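Local coordinates for protein SSD1 (Saccharomyces cerevisiae S288C, PDB 7AM1) that binds mRNA, including untranslated regions, and represses translation as a non-enzymatic member of the RNase II family, at residues A[356-370]-A[466-480]. Sequence-based numbering, arbitrary orientation.
Sequences RNFTDTNEYNIFAIS and WVGESTISPSNILSL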
loop_
_atom_site.group_PDB
_atom_site.type_symbol
_atom_site.label_atom_id
_atom_site.label_comp_id
_atom_site.label_asym_id
_atom_site.label_seq_id
_atom_site.Cartn_x
_atom_site.Cartn_y
_atom_site.Cartn_z
ATOM N N ARG A 356 -24.320 -29.216 1.060
ATOM C CA ARG A 356 -25.466 -28.597 1.711
ATOM C C ARG A 356 -26.136 -27.653 0.723
ATOM O O ARG A 356 -25.487 -26.775 0.150
ATOM C CB ARG A 356 -25.043 -27.840 2.969
ATOM C CG ARG A 356 -26.216 -27.193 3.713
ATOM C CD ARG A 356 -25.845 -26.770 5.132
ATOM N NE ARG A 356 -26.921 -26.009 5.766
ATOM C CZ ARG A 356 -26.811 -25.357 6.920
ATOM N NH1 ARG A 356 -25.667 -25.361 7.590
ATOM N NH2 ARG A 356 -27.853 -24.696 7.407
ATOM N N ASN A 357 -27.432 -27.843 0.513
ATOM C CA ASN A 357 -28.135 -27.174 -0.573
ATOM C C ASN A 357 -28.828 -25.921 -0.053
ATOM O O ASN A 357 -29.639 -25.993 0.876
ATOM C CB ASN A 357 -29.142 -28.120 -1.224
ATOM C CG ASN A 357 -29.696 -27.563 -2.513
ATOM O OD1 ASN A 357 -30.444 -26.585 -2.506
ATOM N ND2 ASN A 357 -29.327 -28.176 -3.633
ATOM N N PHE A 358 -28.498 -24.776 -0.651
ATOM C CA PHE A 358 -29.136 -23.502 -0.345
ATOM C C PHE A 358 -29.867 -22.951 -1.569
ATOM O O PHE A 358 -29.964 -21.735 -1.739
ATOM C CB PHE A 358 -28.116 -22.462 0.136
ATOM C CG PHE A 358 -27.446 -22.798 1.442
ATOM C CD1 PHE A 358 -28.116 -22.639 2.646
ATOM C CD2 PHE A 358 -26.127 -23.232 1.466
ATOM C CE1 PHE A 358 -27.492 -22.937 3.852
ATOM C CE2 PHE A 358 -25.497 -23.536 2.666
ATOM C CZ PHE A 358 -26.174 -23.382 3.858
ATOM N N THR A 359 -30.391 -23.824 -2.430
ATOM C CA THR A 359 -30.969 -23.370 -3.689
ATOM C C THR A 359 -32.471 -23.120 -3.615
ATOM O O THR A 359 -33.026 -22.525 -4.546
ATOM C CB THR A 359 -30.698 -24.386 -4.808
ATOM O OG1 THR A 359 -31.316 -25.636 -4.485
ATOM C CG2 THR A 359 -29.201 -24.597 -4.998
ATOM N N ASP A 360 -33.138 -23.554 -2.546
ATOM C CA ASP A 360 -34.570 -23.318 -2.390
ATOM C C ASP A 360 -34.799 -21.842 -2.089
ATOM O O ASP A 360 -34.526 -21.378 -0.977
ATOM C CB ASP A 360 -35.138 -24.200 -1.282
ATOM C CG ASP A 360 -36.655 -24.204 -1.259
ATOM O OD1 ASP A 360 -37.265 -23.228 -1.741
ATOM O OD2 ASP A 360 -37.237 -25.189 -0.757
ATOM N N THR A 361 -35.286 -21.098 -3.084
ATOM C CA THR A 361 -35.515 -19.668 -2.922
ATOM C C THR A 361 -36.682 -19.360 -1.991
ATOM O O THR A 361 -36.907 -18.184 -1.682
ATOM C CB THR A 361 -35.746 -19.015 -4.289
ATOM O OG1 THR A 361 -36.792 -19.697 -4.991
ATOM C CG2 THR A 361 -34.466 -19.062 -5.119
ATOM N N ASN A 362 -37.432 -20.376 -1.551
ATOM C CA ASN A 362 -38.448 -20.165 -0.530
ATOM C C ASN A 362 -37.860 -20.133 0.871
ATOM O O ASN A 362 -38.457 -19.528 1.768
ATOM C CB ASN A 362 -39.504 -21.276 -0.572
ATOM C CG ASN A 362 -40.290 -21.290 -1.863
ATOM O OD1 ASN A 362 -40.521 -20.249 -2.476
ATOM N ND2 ASN A 362 -40.716 -22.477 -2.278
ATOM N N GLU A 363 -36.680 -20.723 1.064
ATOM C CA GLU A 363 -36.068 -20.824 2.380
ATOM C C GLU A 363 -34.907 -19.869 2.583
ATOM O O GLU A 363 -34.668 -19.447 3.716
ATOM C CB GLU A 363 -35.558 -22.251 2.627
ATOM C CG GLU A 363 -36.626 -23.334 2.585
ATOM C CD GLU A 363 -37.609 -23.261 3.741
ATOM O OE1 GLU A 363 -37.234 -22.761 4.822
ATOM O OE2 GLU A 363 -38.757 -23.721 3.570
ATOM N N TYR A 364 -34.175 -19.533 1.524
ATOM C CA TYR A 364 -32.989 -18.695 1.623
ATOM C C TYR A 364 -33.077 -17.599 0.576
ATOM O O TYR A 364 -33.378 -17.872 -0.590
ATOM C CB TYR A 364 -31.707 -19.517 1.427
ATOM C CG TYR A 364 -31.568 -20.642 2.422
ATOM C CD1 TYR A 364 -31.042 -20.410 3.683
ATOM C CD2 TYR A 364 -31.974 -21.930 2.106
ATOM C CE1 TYR A 364 -30.917 -21.426 4.600
ATOM C CE2 TYR A 364 -31.859 -22.958 3.023
ATOM C CZ TYR A 364 -31.327 -22.698 4.268
ATOM O OH TYR A 364 -31.207 -23.712 5.190
ATOM N N ASN A 365 -32.846 -16.363 1.007
ATOM C CA ASN A 365 -32.770 -15.204 0.123
ATOM C C ASN A 365 -31.301 -14.792 0.076
ATOM O O ASN A 365 -30.855 -13.915 0.815
ATOM C CB ASN A 365 -33.662 -14.070 0.605
ATOM C CG ASN A 365 -33.717 -12.915 -0.380
ATOM O OD1 ASN A 365 -32.925 -12.842 -1.321
ATOM N ND2 ASN A 365 -34.660 -12.008 -0.168
ATOM N N ILE A 366 -30.543 -15.463 -0.776
ATOM C CA ILE A 366 -29.110 -15.222 -0.898
ATOM C C ILE A 366 -28.893 -14.083 -1.882
ATOM O O ILE A 366 -29.415 -14.107 -3.004
ATOM C CB ILE A 366 -28.376 -16.492 -1.354
ATOM C CG1 ILE A 366 -28.417 -17.548 -0.250
ATOM C CG2 ILE A 366 -26.922 -16.182 -1.694
ATOM C CD1 ILE A 366 -28.075 -18.940 -0.723
ATOM N N PHE A 367 -28.132 -13.080 -1.472
ATOM C CA PHE A 367 -27.737 -12.029 -2.395
ATOM C C PHE A 367 -26.234 -12.108 -2.611
ATOM O O PHE A 367 -25.458 -12.162 -1.652
ATOM C CB PHE A 367 -28.166 -10.635 -1.909
ATOM C CG PHE A 367 -27.746 -10.297 -0.507
ATOM C CD1 PHE A 367 -28.489 -10.729 0.575
ATOM C CD2 PHE A 367 -26.626 -9.512 -0.275
ATOM C CE1 PHE A 367 -28.112 -10.410 1.867
ATOM C CE2 PHE A 367 -26.245 -9.186 1.017
ATOM C CZ PHE A 367 -26.991 -9.640 2.088
ATOM N N ALA A 368 -25.840 -12.161 -3.877
ATOM C CA ALA A 368 -24.435 -12.130 -4.240
ATOM C C ALA A 368 -23.960 -10.685 -4.216
ATOM O O ALA A 368 -24.700 -9.774 -4.595
ATOM C CB ALA A 368 -24.226 -12.741 -5.623
ATOM N N ILE A 369 -22.739 -10.475 -3.734
ATOM C CA ILE A 369 -22.125 -9.151 -3.700
ATOM C C ILE A 369 -21.185 -9.014 -4.887
ATOM O O ILE A 369 -20.298 -9.853 -5.090
ATOM C CB ILE A 369 -21.380 -8.909 -2.375
ATOM C CG1 ILE A 369 -22.317 -9.161 -1.189
ATOM C CG2 ILE A 369 -20.790 -7.506 -2.340
ATOM C CD1 ILE A 369 -23.405 -8.111 -1.028
ATOM N N SER A 370 -21.379 -7.960 -5.670
ATOM C CA SER A 370 -20.509 -7.646 -6.789
ATOM C C SER A 370 -19.713 -6.386 -6.480
ATOM O O SER A 370 -20.186 -5.477 -5.792
ATOM C CB SER A 370 -21.309 -7.457 -8.081
ATOM O OG SER A 370 -22.129 -6.305 -8.014
ATOM N N TRP A 466 -21.230 -23.553 11.425
ATOM C CA TRP A 466 -21.115 -24.656 10.480
ATOM C C TRP A 466 -20.222 -24.232 9.322
ATOM O O TRP A 466 -20.347 -23.116 8.810
ATOM C CB TRP A 466 -22.485 -25.079 9.946
ATOM C CG TRP A 466 -22.421 -26.229 8.979
ATOM C CD1 TRP A 466 -22.463 -27.560 9.283
ATOM C CD2 TRP A 466 -22.313 -26.147 7.553
ATOM N NE1 TRP A 466 -22.385 -28.310 8.134
ATOM C CE2 TRP A 466 -22.290 -27.467 7.059
ATOM C CE3 TRP A 466 -22.234 -25.087 6.645
ATOM C CZ2 TRP A 466 -22.191 -27.754 5.697
ATOM C CZ3 TRP A 466 -22.133 -25.374 5.293
ATOM C CH2 TRP A 466 -22.116 -26.696 4.833
ATOM N N VAL A 467 -19.318 -25.122 8.922
ATOM C CA VAL A 467 -18.410 -24.887 7.806
ATOM C C VAL A 467 -18.420 -26.126 6.921
ATOM O O VAL A 467 -18.226 -27.242 7.413
ATOM C CB VAL A 467 -16.979 -24.590 8.292
ATOM C CG1 VAL A 467 -16.064 -24.348 7.113
ATOM C CG2 VAL A 467 -16.973 -23.398 9.239
ATOM N N GLY A 468 -18.641 -25.937 5.625
ATOM C CA GLY A 468 -18.695 -27.087 4.740
ATOM C C GLY A 468 -18.904 -26.680 3.299
ATOM O O GLY A 468 -19.008 -25.494 2.965
ATOM N N GLU A 469 -18.948 -27.699 2.443
ATOM C CA GLU A 469 -19.239 -27.508 1.028
ATOM C C GLU A 469 -20.738 -27.333 0.819
ATOM O O GLU A 469 -21.554 -27.941 1.519
ATOM C CB GLU A 469 -18.720 -28.695 0.221
ATOM C CG GLU A 469 -17.201 -28.851 0.296
ATOM C CD GLU A 469 -16.705 -30.124 -0.357
ATOM O OE1 GLU A 469 -15.617 -30.096 -0.971
ATOM O OE2 GLU A 469 -17.413 -31.150 -0.265
ATOM N N SER A 470 -21.097 -26.490 -0.148
ATOM C CA SER A 470 -22.485 -26.094 -0.322
ATOM C C SER A 470 -22.762 -25.799 -1.789
ATOM O O SER A 470 -21.872 -25.850 -2.644
ATOM C CB SER A 470 -22.816 -24.864 0.531
ATOM O OG SER A 470 -21.948 -23.789 0.209
ATOM N N THR A 471 -24.021 -25.481 -2.064
ATOM C CA THR A 471 -24.487 -25.053 -3.374
ATOM C C THR A 471 -25.506 -23.950 -3.138
ATOM O O THR A 471 -26.395 -24.101 -2.292
ATOM C CB THR A 471 -25.121 -26.211 -4.153
ATOM O OG1 THR A 471 -24.160 -27.259 -4.329
ATOM C CG2 THR A 471 -25.611 -25.747 -5.513
ATOM N N ILE A 472 -25.375 -22.847 -3.875
ATOM C CA ILE A 472 -26.274 -21.712 -3.731
ATOM C C ILE A 472 -26.858 -21.378 -5.095
ATOM O O ILE A 472 -26.330 -21.757 -6.142
ATOM C CB ILE A 472 -25.580 -20.465 -3.126
ATOM C CG1 ILE A 472 -24.523 -19.892 -4.080
ATOM C CG2 ILE A 472 -24.958 -20.810 -1.779
ATOM C CD1 ILE A 472 -23.957 -18.546 -3.642
ATOM N N SER A 473 -27.980 -20.658 -5.062
ATOM C CA SER A 473 -28.588 -20.073 -6.254
ATOM C C SER A 473 -29.089 -18.700 -5.840
ATOM O O SER A 473 -30.191 -18.562 -5.303
ATOM C CB SER A 473 -29.731 -20.940 -6.789
ATOM O OG SER A 473 -30.240 -20.405 -7.997
ATOM N N PRO A 474 -28.290 -17.649 -6.061
ATOM C CA PRO A 474 -28.659 -16.330 -5.530
ATOM C C PRO A 474 -30.023 -15.868 -6.020
ATOM O O PRO A 474 -30.410 -16.097 -7.168
ATOM C CB PRO A 474 -27.539 -15.413 -6.040
ATOM C CG PRO A 474 -26.384 -16.325 -6.279
ATOM C CD PRO A 474 -26.977 -17.625 -6.734
ATOM N N SER A 475 -30.755 -15.214 -5.125
ATOM C CA SER A 475 -32.000 -14.561 -5.499
ATOM C C SER A 475 -31.764 -13.150 -6.003
ATOM O O SER A 475 -32.569 -12.637 -6.790
ATOM C CB SER A 475 -32.958 -14.530 -4.306
ATOM O OG SER A 475 -33.412 -15.835 -4.003
ATOM N N ASN A 476 -30.677 -12.521 -5.566
ATOM C CA ASN A 476 -30.386 -11.141 -5.911
ATOM C C ASN A 476 -28.880 -10.962 -5.999
ATOM O O ASN A 476 -28.106 -11.753 -5.455
ATOM C CB ASN A 476 -30.976 -10.173 -4.879
ATOM C CG ASN A 476 -32.484 -10.248 -4.814
ATOM O OD1 ASN A 476 -33.052 -10.878 -3.919
ATOM N ND2 ASN A 476 -33.142 -9.610 -5.769
ATOM N N ILE A 477 -28.471 -9.910 -6.699
ATOM C CA ILE A 477 -27.074 -9.499 -6.751
ATOM C C ILE A 477 -27.035 -7.990 -6.560
ATOM O O ILE A 477 -27.716 -7.252 -7.281
ATOM C CB ILE A 477 -26.387 -9.906 -8.065
ATOM C CG1 ILE A 477 -24.914 -9.494 -8.030
ATOM C CG2 ILE A 477 -27.094 -9.298 -9.265
ATOM C CD1 ILE A 477 -24.049 -10.245 -9.021
ATOM N N LEU A 478 -26.266 -7.542 -5.570
ATOM C CA LEU A 478 -26.102 -6.129 -5.261
ATOM C C LEU A 478 -24.635 -5.750 -5.386
ATOM O O LEU A 478 -23.754 -6.499 -4.950
ATOM C CB LEU A 478 -26.578 -5.794 -3.842
ATOM C CG LEU A 478 -28.078 -5.696 -3.581
ATOM C CD1 LEU A 478 -28.325 -5.493 -2.095
ATOM C CD2 LEU A 478 -28.697 -4.568 -4.387
ATOM N N SER A 479 -24.376 -4.587 -5.979
ATOM C CA SER A 479 -23.053 -3.997 -5.896
ATOM C C SER A 479 -22.895 -3.291 -4.554
ATOM O O SER A 479 -23.876 -2.936 -3.894
ATOM C CB SER A 479 -22.821 -2.992 -7.023
ATOM O OG SER A 479 -23.641 -1.856 -6.839
ATOM N N LEU A 480 -21.638 -3.081 -4.157
ATOM C CA LEU A 480 -21.377 -2.339 -2.931
ATOM C C LEU A 480 -21.956 -0.935 -3.008
ATOM O O LEU A 480 -22.383 -0.382 -1.989
ATOM C CB LEU A 480 -19.874 -2.285 -2.654
ATOM C CG LEU A 480 -19.224 -3.614 -2.261
ATOM C CD1 LEU A 480 -17.713 -3.462 -2.144
ATOM C CD2 LEU A 480 -19.805 -4.135 -0.954
HETATM O O HOH W 1 -31.534 -17.372 -2.653
#
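CD1 of Ile366 lies 3.8 Å from CB of Ile472 and equally near its CG2 methyl, the two side chains crossing at about a right angle. CG1 of Ile366 is anti to the carbonyl carbon (chi1 -68°), which carries CD1 to Ile472. The same CG2 of Ile472 touches CB of Phe358, whose ring turns its edge to CB of Ser470 and lays CD1 over the centre of the Tyr364 ring. Ala368 CB rests against the Pro474 ring and Ile477 CG1, and Ile369 CG2 meets Leu480 CD2 at 3.8 Å, both residues also touching Ile549 of helix 544-568. This packing accompanies the two parallel pairings at either end of the mixed sheet of the RNB domain: edge strand 356-358 joins 466-472, and after both segments turn through a loop, 367-370 joins edge strand 476-479. At the changeover Ile366 O accepts from two amides in its carbonyl plane, Ser475 N at 2.7 Å and Asn476 N at 3.3 Å. A water bridges Tyr364 O, Ile366 N, Ser473 O and Ser475 OG, while Ser473 N is buried without a partner. On the second pairing Ser370 N gives Leu478 O a nearly straight bond (169°), and Ser479 OG, at the N-cap of helix 480-488, accepts from Gln482 N. At the far end the extended Arg356 lies over one face of Trp466, with CD 3.8 Å from its six-membered-ring centroid and NH1 3.4 Å from Trp466 CD2. The guanidinium stands steeply, 76° from the indole plane, in a cation-pi contact, and Phe358 CZ lies over one guanidinium face, toward its rim. An alanine in place of Trp466 would probably leave the arginine's aliphatic stem without its aromatic bed and its guanidinium freer to turn. Backbone Arg356 N is bonded to Glu469 O at 3.1 Å.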